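Local coordinates for protein alpha-glucosidase (Bacteroides thetaiotaomicron, PDB 5XFM) that hydrolyses glycosidic bonds as a family 97 glycoside hydrolase, acting on both beta-L-arabinopyranosides and alpha-galactosides, at residues I318-D332 with L347-W361. The protein carries 1 engineered substitution. Residues are numbered along the deposited sequence; the frame is centred on the assembly and turned at random.
Sequences IDFASAMGYEYALID and LVEYARDKGVELFLW
I318 points into the helix 347-353, its CG2 3.6 Å from A351 CA and its CD1 resting near L347. V356 divides its two methyls: CG2 packs on A321 CB and the backbone N of S322, while CG1 meets A329 CB at 4.0 Å. I331 CD1 touches both L347 CD2 and L358 CD1. Helices and strands both run parallel, the strands hydrogen-bonded in register from E357 N to E327 O through W361 N to I331 O; strand 328-331, helix 341-353 and strand 357-361 form a beta-alpha-beta crossover of the catalytic TIM barrel, with helix 311-324 packed alongside the connecting helix, and strand 295-299 continues the sheet beyond Y328. On the other face of the sheet, F359 stands edge-on to Y328, CE1 3.5 Å above the middle of the tyrosine ring, with the planes 77° apart; Y328 OH bonds to R293 O. The outer flank of the helix pair is more open, D319, S322, Y350 and K354 being partly exposed and meeting through a few polar contacts. There Y350, with CG anti to its backbone N (chi1 180°), carries OH to the syn lone pair of D319 OD1 at 2.6 Å. Replacing Y350 with phenylalanine would probably leave D319 without this donor and its carboxylate freer to turn. Farther along, S322 OG donates to K354 O at 3.0 Å, in the carbonyl plane, and a water spans Y326 O and G355 O.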
loop_
_atom_site.group_PDB
_atom_site.type_symbol
_atom_site.label_atom_id
_atom_site.label_comp_id
_atom_site.label_asym_id
_atom_site.label_seq_id
_atom_site.Cartn_x
_atom_site.Cartn_y
_atom_site.Cartn_z
ATOM N N ILE A 318 4.879 18.029 -21.118
ATOM C CA ILE A 318 4.061 17.322 -22.092
ATOM C C ILE A 318 4.934 16.845 -23.256
ATOM O O ILE A 318 4.839 15.694 -23.700
ATOM C CB ILE A 318 2.918 18.224 -22.604
ATOM C CG1 ILE A 318 1.830 18.346 -21.532
ATOM C CG2 ILE A 318 2.332 17.685 -23.892
ATOM C CD1 ILE A 318 0.814 19.427 -21.809
ATOM N N ASP A 319 5.797 17.739 -23.731
ATOM C CA ASP A 319 6.766 17.419 -24.775
ATOM C C ASP A 319 7.703 16.307 -24.332
ATOM O O ASP A 319 8.036 15.416 -25.111
ATOM C CB ASP A 319 7.589 18.658 -25.155
ATOM C CG ASP A 319 6.814 19.645 -26.009
ATOM O OD1 ASP A 319 5.763 19.268 -26.570
ATOM O OD2 ASP A 319 7.261 20.807 -26.116
ATOM N N PHE A 320 8.138 16.384 -23.078
ATOM C CA PHE A 320 9.039 15.392 -22.501
ATOM C C PHE A 320 8.344 14.035 -22.439
ATOM O O PHE A 320 8.941 13.009 -22.751
ATOM C CB PHE A 320 9.512 15.841 -21.110
ATOM C CG PHE A 320 10.478 14.892 -20.457
ATOM C CD1 PHE A 320 11.558 14.387 -21.160
ATOM C CD2 PHE A 320 10.314 14.514 -19.137
ATOM C CE1 PHE A 320 12.453 13.514 -20.559
ATOM C CE2 PHE A 320 11.205 13.635 -18.533
ATOM C CZ PHE A 320 12.273 13.135 -19.249
ATOM N N ALA A 321 7.077 14.028 -22.039
ATOM C CA ALA A 321 6.293 12.794 -22.045
ATOM C C ALA A 321 6.226 12.222 -23.454
ATOM O O ALA A 321 6.421 11.030 -23.656
ATOM C CB ALA A 321 4.894 13.038 -21.503
ATOM N N SER A 322 5.966 13.083 -24.431
ATOM C CA SER A 322 5.913 12.649 -25.823
ATOM C C SER A 322 7.234 12.023 -26.273
ATOM O O SER A 322 7.247 10.977 -26.922
ATOM C CB SER A 322 5.557 13.823 -26.733
ATOM O OG SER A 322 5.275 13.370 -28.040
ATOM N N ALA A 323 8.341 12.668 -25.918
ATOM C CA ALA A 323 9.673 12.185 -26.269
ATOM C C ALA A 323 9.993 10.864 -25.577
ATOM O O ALA A 323 10.696 10.014 -26.122
ATOM C CB ALA A 323 10.723 13.235 -25.916
ATOM N N MET A 324 9.490 10.709 -24.360
ATOM C CA MET A 324 9.677 9.483 -23.606
ATOM C C MET A 324 8.694 8.397 -24.051
ATOM O O MET A 324 8.848 7.225 -23.710
ATOM C CB MET A 324 9.529 9.767 -22.111
ATOM C CG MET A 324 10.657 10.607 -21.546
ATOM S SD MET A 324 12.260 9.782 -21.619
ATOM C CE MET A 324 11.954 8.350 -20.583
ATOM N N GLY A 325 7.679 8.793 -24.813
ATOM C CA GLY A 325 6.646 7.860 -25.226
ATOM C C GLY A 325 5.747 7.541 -24.049
ATOM O O GLY A 325 5.098 6.491 -24.009
ATOM N N TYR A 326 5.722 8.445 -23.074
ATOM C CA TYR A 326 4.908 8.245 -21.879
ATOM C C TYR A 326 3.451 8.590 -22.154
ATOM O O TYR A 326 3.151 9.493 -22.942
ATOM C CB TYR A 326 5.442 9.071 -20.705
ATOM C CG TYR A 326 6.596 8.411 -19.978
ATOM C CD1 TYR A 326 7.216 7.280 -20.499
ATOM C CD2 TYR A 326 7.046 8.901 -18.758
ATOM C CE1 TYR A 326 8.262 6.670 -19.838
ATOM C CE2 TYR A 326 8.093 8.295 -18.088
ATOM C CZ TYR A 326 8.695 7.181 -18.633
ATOM O OH TYR A 326 9.735 6.574 -17.973
ATOM N N GLU A 327 2.555 7.851 -21.503
ATOM C CA GLU A 327 1.118 8.004 -21.706
ATOM C C GLU A 327 0.537 9.253 -21.066
ATOM O O GLU A 327 -0.447 9.802 -21.560
ATOM C CB GLU A 327 0.363 6.776 -21.187
ATOM C CG GLU A 327 0.602 5.503 -21.979
ATOM C CD GLU A 327 1.985 4.921 -21.775
ATOM O OE1 GLU A 327 2.472 4.931 -20.624
ATOM O OE2 GLU A 327 2.585 4.450 -22.765
ATOM N N TYR A 328 1.108 9.679 -19.948
ATOM C CA TYR A 328 0.484 10.739 -19.163
ATOM C C TYR A 328 1.430 11.865 -18.773
ATOM O O TYR A 328 2.655 11.727 -18.824
ATOM C CB TYR A 328 -0.169 10.142 -17.911
ATOM C CG TYR A 328 -1.268 9.151 -18.244
ATOM C CD1 TYR A 328 -2.439 9.569 -18.872
ATOM C CD2 TYR A 328 -1.117 7.799 -17.974
ATOM C CE1 TYR A 328 -3.435 8.669 -19.195
ATOM C CE2 TYR A 328 -2.109 6.891 -18.295
ATOM C CZ TYR A 328 -3.262 7.330 -18.905
ATOM O OH TYR A 328 -4.246 6.428 -19.229
ATOM N N ALA A 329 0.825 13.001 -18.443
ATOM C CA ALA A 329 1.495 14.088 -17.756
ATOM C C ALA A 329 0.633 14.539 -16.581
ATOM O O ALA A 329 -0.555 14.828 -16.745
ATOM C CB ALA A 329 1.766 15.255 -18.704
ATOM N N LEU A 330 1.231 14.588 -15.397
ATOM C CA LEU A 330 0.542 15.032 -14.189
ATOM C C LEU A 330 0.776 16.517 -13.935
ATOM O O LEU A 330 1.915 16.953 -13.794
ATOM C CB LEU A 330 1.008 14.221 -12.977
ATOM C CG LEU A 330 0.639 14.784 -11.598
ATOM C CD1 LEU A 330 -0.878 14.899 -11.407
ATOM C CD2 LEU A 330 1.263 13.943 -10.490
ATOM N N ILE A 331 -0.304 17.292 -13.905
ATOM C CA ILE A 331 -0.221 18.708 -13.561
ATOM C C ILE A 331 -0.643 18.883 -12.104
ATOM O O ILE A 331 -1.764 18.534 -11.734
ATOM C CB ILE A 331 -1.096 19.573 -14.493
ATOM C CG1 ILE A 331 -0.669 19.372 -15.954
ATOM C CG2 ILE A 331 -1.014 21.042 -14.096
ATOM C CD1 ILE A 331 -1.432 20.240 -16.955
ATOM N N ASP A 332 0.254 19.427 -11.280
ATOM C CA ASP A 332 0.090 19.363 -9.826
ATOM C C ASP A 332 -0.625 20.600 -9.272
ATOM O O ASP A 332 -1.274 21.328 -10.022
ATOM C CB ASP A 332 1.454 19.180 -9.159
ATOM C CG ASP A 332 1.399 18.249 -7.946
ATOM O OD1 ASP A 332 0.929 18.653 -6.858
ATOM O OD2 ASP A 332 1.844 17.094 -8.093
ATOM N N LEU A 347 -4.210 23.242 -23.345
ATOM C CA LEU A 347 -3.116 22.394 -22.876
ATOM C C LEU A 347 -3.442 20.919 -23.142
ATOM O O LEU A 347 -2.587 20.150 -23.590
ATOM C CB LEU A 347 -2.845 22.641 -21.388
ATOM C CG LEU A 347 -1.400 22.635 -20.875
ATOM C CD1 LEU A 347 -0.427 23.309 -21.842
ATOM C CD2 LEU A 347 -1.331 23.307 -19.510
ATOM N N VAL A 348 -4.688 20.535 -22.880
ATOM C CA VAL A 348 -5.157 19.171 -23.136
ATOM C C VAL A 348 -5.096 18.853 -24.627
ATOM O O VAL A 348 -4.656 17.772 -25.025
ATOM C CB VAL A 348 -6.599 18.950 -22.613
ATOM C CG1 VAL A 348 -7.171 17.638 -23.120
ATOM C CG2 VAL A 348 -6.641 18.998 -21.083
ATOM N N GLU A 349 -5.558 19.790 -25.447
ATOM C CA GLU A 349 -5.511 19.639 -26.900
ATOM C C GLU A 349 -4.069 19.448 -27.386
ATOM O O GLU A 349 -3.773 18.565 -28.200
ATOM C CB GLU A 349 -6.159 20.846 -27.561
ATOM C CG GLU A 349 -7.669 20.799 -27.495
ATOM C CD GLU A 349 -8.311 22.105 -27.904
ATOM O OE1 GLU A 349 -7.668 23.167 -27.735
ATOM O OE2 GLU A 349 -9.471 22.069 -28.368
ATOM N N TYR A 350 -3.177 20.286 -26.868
ATOM C CA TYR A 350 -1.765 20.222 -27.215
ATOM C C TYR A 350 -1.187 18.857 -26.840
ATOM O O TYR A 350 -0.498 18.226 -27.642
ATOM C CB TYR A 350 -0.988 21.335 -26.504
ATOM C CG TYR A 350 0.494 21.337 -26.809
ATOM C CD1 TYR A 350 0.982 21.916 -27.976
ATOM C CD2 TYR A 350 1.401 20.738 -25.945
ATOM C CE1 TYR A 350 2.337 21.916 -28.264
ATOM C CE2 TYR A 350 2.754 20.725 -26.226
ATOM C CZ TYR A 350 3.218 21.319 -27.386
ATOM O OH TYR A 350 4.565 21.311 -27.669
ATOM N N ALA A 351 -1.482 18.400 -25.625
ATOM C CA ALA A 351 -1.036 17.087 -25.160
ATOM C C ALA A 351 -1.559 15.953 -26.038
ATOM O O ALA A 351 -0.828 15.006 -26.350
ATOM C CB ALA A 351 -1.458 16.866 -23.715
ATOM N N ARG A 352 -2.831 16.042 -26.423
ATOM C CA ARG A 352 -3.444 15.013 -27.261
ATOM C C ARG A 352 -2.787 14.951 -28.640
ATOM O O ARG A 352 -2.593 13.873 -29.194
ATOM C CB ARG A 352 -4.949 15.251 -27.414
ATOM C CG ARG A 352 -5.616 14.272 -28.373
ATOM C CD ARG A 352 -7.116 14.128 -28.137
ATOM N NE ARG A 352 -7.412 13.772 -26.752
ATOM C CZ ARG A 352 -8.059 14.555 -25.897
ATOM N NH1 ARG A 352 -8.526 15.730 -26.293
ATOM N NH2 ARG A 352 -8.277 14.145 -24.655
ATOM N N ASP A 353 -2.436 16.110 -29.190
ATOM C CA ASP A 353 -1.760 16.136 -30.484
ATOM C C ASP A 353 -0.372 15.484 -30.395
ATOM O O ASP A 353 0.189 15.049 -31.400
ATOM C CB ASP A 353 -1.648 17.567 -31.014
ATOM C CG ASP A 353 -0.936 17.636 -32.356
ATOM O OD1 ASP A 353 -1.399 16.967 -33.305
ATOM O OD2 ASP A 353 0.086 18.348 -32.461
ATOM N N LYS A 354 0.185 15.434 -29.188
ATOM C CA LYS A 354 1.491 14.816 -28.973
ATOM C C LYS A 354 1.365 13.377 -28.457
ATOM O O LYS A 354 2.363 12.745 -28.104
ATOM C CB LYS A 354 2.324 15.651 -27.990
ATOM C CG LYS A 354 2.516 17.112 -28.386
ATOM C CD LYS A 354 3.478 17.260 -29.553
ATOM C CE LYS A 354 3.684 18.718 -29.913
ATOM N NZ LYS A 354 2.411 19.352 -30.361
ATOM N N GLY A 355 0.140 12.859 -28.420
ATOM C CA GLY A 355 -0.105 11.505 -27.942
ATOM C C GLY A 355 0.033 11.389 -26.433
ATOM O O GLY A 355 0.473 10.365 -25.915
ATOM N N VAL A 356 -0.372 12.445 -25.733
ATOM C CA VAL A 356 -0.241 12.537 -24.283
ATOM C C VAL A 356 -1.585 12.934 -23.672
ATOM O O VAL A 356 -2.292 13.785 -24.214
ATOM C CB VAL A 356 0.832 13.588 -23.872
ATOM C CG1 VAL A 356 0.798 13.850 -22.368
ATOM C CG2 VAL A 356 2.222 13.154 -24.313
ATOM N N GLU A 357 -1.937 12.320 -22.548
ATOM C CA GLU A 357 -3.147 12.683 -21.822
ATOM C C GLU A 357 -2.796 13.152 -20.416
ATOM O O GLU A 357 -1.692 12.898 -19.934
ATOM C CB GLU A 357 -4.108 11.492 -21.801
ATOM C CG GLU A 357 -4.922 11.379 -23.086
ATOM C CD GLU A 357 -5.421 9.979 -23.342
ATOM O OE1 GLU A 357 -4.686 9.028 -23.007
ATOM O OE2 GLU A 357 -6.539 9.827 -23.879
ATOM N N LEU A 358 -3.727 13.834 -19.753
ATOM C CA LEU A 358 -3.404 14.487 -18.486
ATOM C C LEU A 358 -4.072 13.904 -17.239
ATOM O O LEU A 358 -5.182 13.371 -17.285
ATOM C CB LEU A 358 -3.752 15.975 -18.560
ATOM C CG LEU A 358 -3.136 16.787 -19.691
ATOM C CD1 LEU A 358 -3.558 18.228 -19.548
ATOM C CD2 LEU A 358 -1.622 16.667 -19.655
ATOM N N PHE A 359 -3.352 14.006 -16.127
ATOM C CA PHE A 359 -3.920 13.848 -14.794
ATOM C C PHE A 359 -3.912 15.219 -14.150
ATOM O O PHE A 359 -2.921 15.947 -14.264
ATOM C CB PHE A 359 -3.114 12.867 -13.947
ATOM C CG PHE A 359 -3.488 11.432 -14.139
ATOM C CD1 PHE A 359 -3.324 10.819 -15.368
ATOM C CD2 PHE A 359 -3.943 10.671 -13.069
ATOM C CE1 PHE A 359 -3.638 9.490 -15.540
ATOM C CE2 PHE A 359 -4.256 9.334 -13.234
ATOM C CZ PHE A 359 -4.105 8.744 -14.469
ATOM N N LEU A 360 -5.002 15.588 -13.491
ATOM C CA LEU A 360 -5.045 16.869 -12.796
ATOM C C LEU A 360 -5.157 16.706 -11.280
ATOM O O LEU A 360 -5.871 15.818 -10.785
ATOM C CB LEU A 360 -6.199 17.726 -13.319
ATOM C CG LEU A 360 -6.105 18.115 -14.795
ATOM C CD1 LEU A 360 -7.229 19.068 -15.175
ATOM C CD2 LEU A 360 -4.746 18.738 -15.087
ATOM N N TRP A 361 -4.420 17.562 -10.567
ATOM C CA TRP A 361 -4.389 17.614 -9.104
ATOM C C TRP A 361 -5.608 18.324 -8.529
ATOM O O TRP A 361 -5.995 19.402 -8.992
ATOM C CB TRP A 361 -3.115 18.329 -8.625
ATOM C CG TRP A 361 -2.849 18.246 -7.136
ATOM C CD1 TRP A 361 -2.029 17.352 -6.500
ATOM C CD2 TRP A 361 -3.368 19.107 -6.107
ATOM N NE1 TRP A 361 -2.019 17.593 -5.144
ATOM C CE2 TRP A 361 -2.831 18.663 -4.878
ATOM C CE3 TRP A 361 -4.237 20.201 -6.105
ATOM C CZ2 TRP A 361 -3.136 19.278 -3.665
ATOM C CZ3 TRP A 361 -4.541 20.804 -4.900
ATOM C CH2 TRP A 361 -3.993 20.342 -3.697
HETATM O O HOH W 1 3.518 9.454 -25.487
HETATM O O HOH W 2 -2.195 7.968 -23.310
#